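Endo-b-1,4-glucanase (Nasutitermes takasagoensis, PDB 1KS8) probably catalyses the endohydrolysis of (1->4)-beta-D-glucosidic linkages in cellulose, lichenin and cereal beta-D-glucans, as a member of glycosyl hydrolase family 9. Local coordinates at residues G115-G120 and R137-I142; Q44-T49 and Q110-G115. All coordinates share one frame; numbering follows the deposited sequence.

Contact 1. Residues G115-G120 and R137-I142; sequences GQVGQG and RPAYKI
Gly115 and Gln116 both turn their backbone N toward Tyr140 O, making a classic beta bulge in an antiparallel pair. Gly115 N binds that oxygen at 2.8 Å, in the carbonyl plane, whereas the bond from Gln116 N at 3.3 Å is weak. Tyr140 N returns a bond to Gln116 O at 2.9 Å, and beyond the non-hydrogen-bonded pair Val117 and Ala139, Gly118 N reaches Pro138 O at 2.8 Å. The ladder illustrates how a bulge absorbs an extra residue while the pairing continues. Side chains follow the two faces. On one, Gln116 and Tyr140 run side by side, the amide standing almost perpendicular to the ring (86°). Gln116 CD lies 3.9 Å from Tyr140 CD2, in the ring plane at its edge. The amide arrives there because CG is anti to the backbone N (chi1 -163°) and the chain stays extended. NE2 then makes a nearly straight bond (175°) to Gly118 O, 2.9 Å away and in the amide plane, while Asp201 takes a second bond from it. With an alanine here, Gly118 O and Asp201 would probably lose this donor, and a gap is likely to open beside the Tyr140 edge. Farther along, Gln119 CG packs 3.7 Å from Tyr140 OH; Gln119, at the N-cap position of helix 120-124, accepts at OE1 from Ala122 N. On the opposite face, Val117 is joined by Ala139, and Arg137 crosses Val117 at about a right angle. The Arg137 guanidinium has Gly118 CA over one face and is held by a salt bridge to Asp40 and a bond to Phe58 O. Strand 113-117 is the middle of a three-stranded antiparallel sheet: strand 60-61 flanks it on the side away from strand 139-142, whose Ile142 packs on helix 149-165.

Contact 2. Residues Q44-T49 and Q110-G115; sequences QGQDLT and QNEFYG
A loop laid against the small antiparallel sheet of this family 9 (alpha/alpha)6 enzyme brings Leu48 onto Tyr114, a residue of the middle strand 113-117. The meeting is an off-centre CH-pi contact: Leu48 CD1 lies 4.3 Å from the centroid of the Tyr114 ring and 30° off its normal, and 3.9 Å from both CG and CD2 of Tyr114. The two side chains cross at about a right angle, and the CD1 branch of Leu48 does the touching. Ala139 of strand 139-142 packs against both partners. At the other end of the ring the contact turns polar. Tyr114 OH is bound by Asp43 N and also by a water, at 2.6 Å, which in turn donates to Glu112 OE1 at 2.8 Å. The oxygen of that water also lies close to Gln44 NE2, a bond short enough to be doubtful. The water thus links the Tyr114 hydroxyl to the Glu112 carboxylate, and Glu112 OE1 is also hydrogen-bonded to Thr108 OG1. Within the loop, Gln44 folds back at chi2 (73°), bringing NE2 3.0 Å from Gln46 OE1 in a hydrogen bond. Asp47 to Thr49 form an Asx turn around Leu48: Thr49 N meets Asp47 OD1 at 2.9 Å from above the carboxylate plane, while Thr49 OG1 uses the syn lone pair of the same oxygen at 2.7 Å.

Contacts 1 and 2 follow one another along strand 113-117 and share Gly115, their centres about 10 Å apart. The strand thus carries a loop packed by side chains in contact 2, then a backbone ladder in contact 1. Between them Ile142 N probably bonds Phe113 O at 2.8 Å, extending the pairing past the bulge. Lys141 CE packs 3.2 Å from Glu112 OE2, and Tyr140 O lies 3.6 Å from Tyr114 CD2. Both contacts sit on the same side of the chain's centre, about 19 and 21 Å from it, away from the residues that bind calcium in another structure of the protein (Asp210, Asp213, Glu214 and Asp254) and from the predicted catalytic residues Asp403 and Glu412.

Contact 1. Residues G115-G120 and R137-I142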
ATOM      1  N   GLY A 115       5.024   6.267  14.374  1.00  7.36           N
ATOM      2  CA  GLY A 115       4.023   6.028  13.351  1.00  8.04           C
ATOM      3  C   GLY A 115       3.709   7.193  12.440  1.00  6.60           C
ATOM      4  O   GLY A 115       2.860   7.073  11.553  1.00  6.70           O
ATOM      5  N   GLN A 116       4.374   8.325  12.638  1.00  7.74           N
ATOM      6  CA  GLN A 116       4.110   9.470  11.785  1.00  7.19           C
ATOM      7  C   GLN A 116       5.191  10.529  11.861  1.00  6.94           C
ATOM      8  O   GLN A 116       5.762  10.767  12.923  1.00  7.54           O
ATOM      9  CB  GLN A 116       2.770  10.110  12.168  1.00  7.75           C
ATOM     10  CG  GLN A 116       2.183  11.043  11.109  1.00  8.07           C
ATOM     11  CD  GLN A 116       0.800  11.550  11.489  1.00  6.95           C
ATOM     12  OE1 GLN A 116      -0.074  10.769  11.870  1.00  7.57           O
ATOM     13  NE2 GLN A 116       0.591  12.859  11.377  1.00  7.03           N
ATOM     14  N   VAL A 117       5.487  11.138  10.719  1.00  7.21           N
ATOM     15  CA  VAL A 117       6.422  12.256  10.656  1.00  7.59           C
ATOM     16  C   VAL A 117       5.692  13.279   9.797  1.00  7.47           C
ATOM     17  O   VAL A 117       5.305  12.991   8.655  1.00  7.61           O
ATOM     18  CB  VAL A 117       7.770  11.910  10.003  1.00  7.57           C
ATOM     19  CG1 VAL A 117       8.647  13.164   9.967  1.00 11.39           C
ATOM     20  CG2 VAL A 117       8.469  10.817  10.799  1.00 10.00           C
ATOM     21  N   GLY A 118       5.488  14.461  10.368  1.00  7.53           N
ATOM     22  CA  GLY A 118       4.765  15.520   9.694  1.00  7.37           C
ATOM     23  C   GLY A 118       3.374  15.582  10.299  1.00  7.48           C
ATOM     24  O   GLY A 118       2.792  14.546  10.628  1.00  8.92           O
ATOM     25  N   GLN A 119       2.849  16.790  10.480  1.00  7.76           N
ATOM     26  CA  GLN A 119       1.507  16.952  11.026  1.00  8.72           C
ATOM     27  C   GLN A 119       0.574  17.199   9.852  1.00  7.62           C
ATOM     28  O   GLN A 119       0.925  17.928   8.927  1.00  9.28           O
ATOM     29  CB  GLN A 119       1.433  18.147  11.978  1.00  9.42           C
ATOM     30  CG  GLN A 119       0.044  18.298  12.586  1.00 10.52           C
ATOM     31  CD  GLN A 119      -0.302  19.725  12.955  1.00 10.84           C
ATOM     32  OE1 GLN A 119      -0.137  20.645  12.152  1.00 11.68           O
ATOM     33  NE2 GLN A 119      -0.810  19.917  14.168  1.00 12.39           N
ATOM     34  N   GLY A 120      -0.611  16.602   9.890  1.00  6.46           N
ATOM     35  CA  GLY A 120      -1.549  16.785   8.796  1.00  7.73           C
ATOM     36  C   GLY A 120      -1.797  18.226   8.386  1.00  6.83           C
ATOM     37  O   GLY A 120      -1.663  18.573   7.212  1.00  8.19           O
ATOM     38  N   ARG A 137       8.201  19.475  11.364  1.00  8.48           N
ATOM     39  CA  ARG A 137       7.658  18.159  11.059  1.00  9.00           C
ATOM     40  C   ARG A 137       7.745  17.285  12.303  1.00  9.01           C
ATOM     41  O   ARG A 137       8.718  16.555  12.511  1.00  9.74           O
ATOM     42  CB  ARG A 137       8.416  17.527   9.885  1.00  8.67           C
ATOM     43  CG  ARG A 137       7.994  18.113   8.541  1.00  8.51           C
ATOM     44  CD  ARG A 137       8.912  17.708   7.399  1.00  8.87           C
ATOM     45  NE  ARG A 137       8.913  16.274   7.117  1.00  6.86           N
ATOM     46  CZ  ARG A 137       7.924  15.611   6.521  1.00  7.69           C
ATOM     47  NH1 ARG A 137       6.823  16.241   6.133  1.00  7.64           N
ATOM     48  NH2 ARG A 137       8.053  14.311   6.282  1.00  7.58           N
ATOM     49  N   PRO A 138       6.720  17.365  13.163  1.00  8.71           N
ATOM     50  CA  PRO A 138       6.693  16.575  14.393  1.00  9.13           C
ATOM     51  C   PRO A 138       6.650  15.087  14.087  1.00  9.09           C
ATOM     52  O   PRO A 138       6.139  14.671  13.045  1.00  8.33           O
ATOM     53  CB  PRO A 138       5.411  17.041  15.085  1.00 10.79           C
ATOM     54  CG  PRO A 138       5.182  18.414  14.532  1.00 15.51           C
ATOM     55  CD  PRO A 138       5.550  18.258  13.085  1.00 10.63           C
ATOM     56  N   ALA A 139       7.197  14.293  14.999  1.00  8.76           N
ATOM     57  CA  ALA A 139       7.191  12.845  14.861  1.00  8.60           C
ATOM     58  C   ALA A 139       6.353  12.322  16.017  1.00  9.02           C
ATOM     59  O   ALA A 139       6.525  12.748  17.163  1.00 10.86           O
ATOM     60  CB  ALA A 139       8.610  12.296  14.935  1.00 10.16           C
ATOM     61  N   TYR A 140       5.435  11.410  15.715  1.00  7.89           N
ATOM     62  CA  TYR A 140       4.551  10.846  16.727  1.00  7.76           C
ATOM     63  C   TYR A 140       4.803   9.351  16.862  1.00  7.82           C
ATOM     64  O   TYR A 140       5.047   8.662  15.869  1.00  7.60           O
ATOM     65  CB  TYR A 140       3.092  11.090  16.336  1.00  7.72           C
ATOM     66  CG  TYR A 140       2.745  12.542  16.078  1.00  9.06           C
ATOM     67  CD1 TYR A 140       2.970  13.520  17.046  1.00  9.39           C
ATOM     68  CD2 TYR A 140       2.163  12.933  14.872  1.00  9.56           C
ATOM     69  CE1 TYR A 140       2.621  14.854  16.820  1.00 10.61           C
ATOM     70  CE2 TYR A 140       1.812  14.261  14.637  1.00  9.53           C
ATOM     71  CZ  TYR A 140       2.042  15.213  15.612  1.00  9.66           C
ATOM     72  OH  TYR A 140       1.683  16.524  15.376  1.00 12.31           O
ATOM     73  N   LYS A 141       4.728   8.848  18.088  1.00  8.67           N
ATOM     74  CA  LYS A 141       4.989   7.441  18.334  1.00  9.35           C
ATOM     75  C   LYS A 141       3.955   6.755  19.215  1.00  8.74           C
ATOM     76  O   LYS A 141       3.134   7.402  19.871  1.00  9.69           O
ATOM     77  CB  LYS A 141       6.351   7.295  19.016  1.00 11.21           C
ATOM     78  CG  LYS A 141       6.382   7.879  20.429  1.00 12.04           C
ATOM     79  CD  LYS A 141       7.752   7.727  21.077  1.00 14.26           C
ATOM     80  CE  LYS A 141       7.714   8.100  22.552  1.00 18.78           C
ATOM     81  NZ  LYS A 141       7.250   9.493  22.767  1.00 22.82           N
ATOM     82  N   ILE A 142       4.003   5.430  19.197  1.00  8.63           N
ATOM     83  CA  ILE A 142       3.166   4.624  20.064  1.00  8.99           C
ATOM     84  C   ILE A 142       4.186   3.959  20.988  1.00 10.15           C
ATOM     85  O   ILE A 142       5.354   3.789  20.618  1.00  9.89           O
ATOM     86  CB  ILE A 142       2.349   3.535  19.305  1.00  8.68           C
ATOM     87  CG1 ILE A 142       3.249   2.725  18.371  1.00  9.03           C
ATOM     88  CG2 ILE A 142       1.205   4.186  18.538  1.00 10.34           C
ATOM     89  CD1 ILE A 142       2.540   1.538  17.727  1.00  9.36           C
TER

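Contact 2. Residues Q44-T49 and Q110-G115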
ATOM      1  N   GLN A  44      14.131  12.106  20.436  1.00 10.44           N
ATOM      2  CA  GLN A  44      15.487  12.196  20.975  1.00 10.29           C
ATOM      3  C   GLN A  44      16.464  12.532  19.855  1.00 10.51           C
ATOM      4  O   GLN A  44      17.679  12.501  20.039  1.00  9.89           O
ATOM      5  CB  GLN A  44      15.912  10.883  21.645  1.00 11.84           C
ATOM      6  CG  GLN A  44      15.393  10.715  23.065  1.00 16.54           C
ATOM      7  CD  GLN A  44      13.913  10.425  23.116  1.00 18.89           C
ATOM      8  OE1 GLN A  44      13.220  10.828  24.052  1.00 22.84           O
ATOM      9  NE2 GLN A  44      13.418   9.706  22.119  1.00 19.14           N
ATOM     10  N   GLY A  45      15.925  12.853  18.685  1.00  8.98           N
ATOM     11  CA  GLY A  45      16.771  13.188  17.555  1.00  8.90           C
ATOM     12  C   GLY A  45      17.155  11.989  16.709  1.00  6.67           C
ATOM     13  O   GLY A  45      18.044  12.093  15.862  1.00  8.61           O
ATOM     14  N   GLN A  46      16.497  10.853  16.930  1.00  7.25           N
ATOM     15  CA  GLN A  46      16.787   9.654  16.154  1.00  8.01           C
ATOM     16  C   GLN A  46      16.486   9.918  14.685  1.00  8.80           C
ATOM     17  O   GLN A  46      15.506  10.578  14.349  1.00  9.47           O
ATOM     18  CB  GLN A  46      15.927   8.473  16.610  1.00  9.40           C
ATOM     19  CG  GLN A  46      16.064   8.080  18.072  1.00 11.09           C
ATOM     20  CD  GLN A  46      14.974   8.670  18.945  1.00  9.43           C
ATOM     21  OE1 GLN A  46      14.544   8.047  19.917  1.00 11.31           O
ATOM     22  NE2 GLN A  46      14.526   9.875  18.611  1.00  6.85           N
ATOM     23  N   ASP A  47      17.328   9.387  13.812  1.00  9.34           N
ATOM     24  CA  ASP A  47      17.144   9.553  12.379  1.00  8.96           C
ATOM     25  C   ASP A  47      15.868   8.848  11.916  1.00  9.28           C
ATOM     26  O   ASP A  47      15.690   7.658  12.161  1.00  9.81           O
ATOM     27  CB  ASP A  47      18.363   8.976  11.649  1.00 10.92           C
ATOM     28  CG  ASP A  47      18.205   8.975  10.144  1.00 11.05           C
ATOM     29  OD1 ASP A  47      17.453   9.821   9.617  1.00 12.32           O
ATOM     30  OD2 ASP A  47      18.857   8.136   9.486  1.00 11.86           O
ATOM     31  N   LEU A  48      14.973   9.595  11.272  1.00  8.87           N
ATOM     32  CA  LEU A  48      13.740   9.018  10.744  1.00  8.55           C
ATOM     33  C   LEU A  48      13.597   9.377   9.269  1.00  9.10           C
ATOM     34  O   LEU A  48      12.491   9.405   8.727  1.00  8.49           O
ATOM     35  CB  LEU A  48      12.512   9.513  11.522  1.00  9.00           C
ATOM     36  CG  LEU A  48      12.349   9.064  12.979  1.00  8.66           C
ATOM     37  CD1 LEU A  48      11.062   9.662  13.536  1.00  8.32           C
ATOM     38  CD2 LEU A  48      12.307   7.541  13.071  1.00 11.14           C
ATOM     39  N   THR A  49      14.722   9.657   8.618  1.00  9.10           N
ATOM     40  CA  THR A  49      14.694  10.003   7.201  1.00  8.57           C
ATOM     41  C   THR A  49      14.414   8.774   6.349  1.00  8.32           C
ATOM     42  O   THR A  49      14.747   7.647   6.720  1.00  8.61           O
ATOM     43  CB  THR A  49      16.023  10.630   6.735  1.00  8.14           C
ATOM     44  OG1 THR A  49      17.102   9.708   6.959  1.00  9.49           O
ATOM     45  CG2 THR A  49      16.285  11.932   7.480  1.00 10.24           C
ATOM     46  N   GLN A 110      12.388  -1.615  21.588  1.00 12.49           N
ATOM     47  CA  GLN A 110      11.589  -2.817  21.386  1.00 12.80           C
ATOM     48  C   GLN A 110      10.081  -2.574  21.437  1.00 11.87           C
ATOM     49  O   GLN A 110       9.341  -3.100  20.602  1.00 13.70           O
ATOM     50  CB  GLN A 110      11.999  -3.900  22.389  1.00 13.74           C
ATOM     51  CG  GLN A 110      13.355  -4.536  22.068  1.00 16.19           C
ATOM     52  CD  GLN A 110      14.537  -3.623  22.365  1.00 15.89           C
ATOM     53  OE1 GLN A 110      15.630  -3.808  21.821  1.00 18.25           O
ATOM     54  NE2 GLN A 110      14.331  -2.650  23.242  1.00 15.44           N
ATOM     55  N   ASN A 111       9.629  -1.775  22.398  1.00 10.83           N
ATOM     56  CA  ASN A 111       8.209  -1.472  22.529  1.00 12.07           C
ATOM     57  C   ASN A 111       7.885  -0.009  22.246  1.00 11.41           C
ATOM     58  O   ASN A 111       7.020   0.582  22.889  1.00 11.87           O
ATOM     59  CB  ASN A 111       7.716  -1.851  23.927  1.00 13.86           C
ATOM     60  CG  ASN A 111       7.786  -3.343  24.180  1.00 15.03           C
ATOM     61  OD1 ASN A 111       7.235  -4.136  23.418  1.00 16.56           O
ATOM     62  ND2 ASN A 111       8.467  -3.732  25.252  1.00 17.95           N
ATOM     63  N   GLU A 112       8.593   0.574  21.283  1.00 10.54           N
ATOM     64  CA  GLU A 112       8.369   1.962  20.896  1.00 10.71           C
ATOM     65  C   GLU A 112       8.445   2.018  19.381  1.00  9.64           C
ATOM     66  O   GLU A 112       9.348   1.443  18.776  1.00 11.47           O
ATOM     67  CB  GLU A 112       9.430   2.885  21.499  1.00 10.70           C
ATOM     68  CG  GLU A 112       9.141   4.366  21.272  1.00 12.29           C
ATOM     69  CD  GLU A 112      10.123   5.275  21.983  1.00 12.85           C
ATOM     70  OE1 GLU A 112      11.222   5.517  21.441  1.00 13.28           O
ATOM     71  OE2 GLU A 112       9.797   5.737  23.097  1.00 14.36           O
ATOM     72  N   PHE A 113       7.494   2.710  18.767  1.00  9.22           N
ATOM     73  CA  PHE A 113       7.476   2.797  17.317  1.00  8.89           C
ATOM     74  C   PHE A 113       6.915   4.121  16.820  1.00  8.21           C
ATOM     75  O   PHE A 113       5.814   4.524  17.206  1.00  9.13           O
ATOM     76  CB  PHE A 113       6.640   1.647  16.749  1.00  8.84           C
ATOM     77  CG  PHE A 113       6.673   1.560  15.255  1.00  9.55           C
ATOM     78  CD1 PHE A 113       7.815   1.118  14.603  1.00  9.47           C
ATOM     79  CD2 PHE A 113       5.574   1.953  14.499  1.00 10.27           C
ATOM     80  CE1 PHE A 113       7.867   1.067  13.215  1.00  7.96           C
ATOM     81  CE2 PHE A 113       5.615   1.908  13.106  1.00  9.16           C
ATOM     82  CZ  PHE A 113       6.764   1.464  12.464  1.00  9.88           C
ATOM     83  N   TYR A 114       7.670   4.804  15.969  1.00  7.27           N
ATOM     84  CA  TYR A 114       7.188   6.060  15.418  1.00  7.66           C
ATOM     85  C   TYR A 114       6.252   5.770  14.256  1.00  7.86           C
ATOM     86  O   TYR A 114       6.625   5.102  13.289  1.00  8.56           O
ATOM     87  CB  TYR A 114       8.352   6.953  14.986  1.00  8.37           C
ATOM     88  CG  TYR A 114       8.953   7.690  16.157  1.00  7.77           C
ATOM     89  CD1 TYR A 114       9.866   7.063  17.011  1.00  8.62           C
ATOM     90  CD2 TYR A 114       8.550   8.990  16.460  1.00  7.91           C
ATOM     91  CE1 TYR A 114      10.354   7.720  18.145  1.00  8.71           C
ATOM     92  CE2 TYR A 114       9.031   9.650  17.586  1.00  8.26           C
ATOM     93  CZ  TYR A 114       9.929   9.010  18.423  1.00  8.27           C
ATOM     94  OH  TYR A 114      10.386   9.663  19.543  1.00  9.89           O
ATOM     95  N   GLY A 115       5.024   6.267  14.374  1.00  7.36           N
ATOM     96  CA  GLY A 115       4.023   6.028  13.351  1.00  8.04           C
ATOM     97  C   GLY A 115       3.709   7.193  12.440  1.00  6.60           C
ATOM     98  O   GLY A 115       2.860   7.073  11.553  1.00  6.70           O
TER
HETATM   99  O   HOH W   1      11.461   8.346  21.501  1.00 15.97           O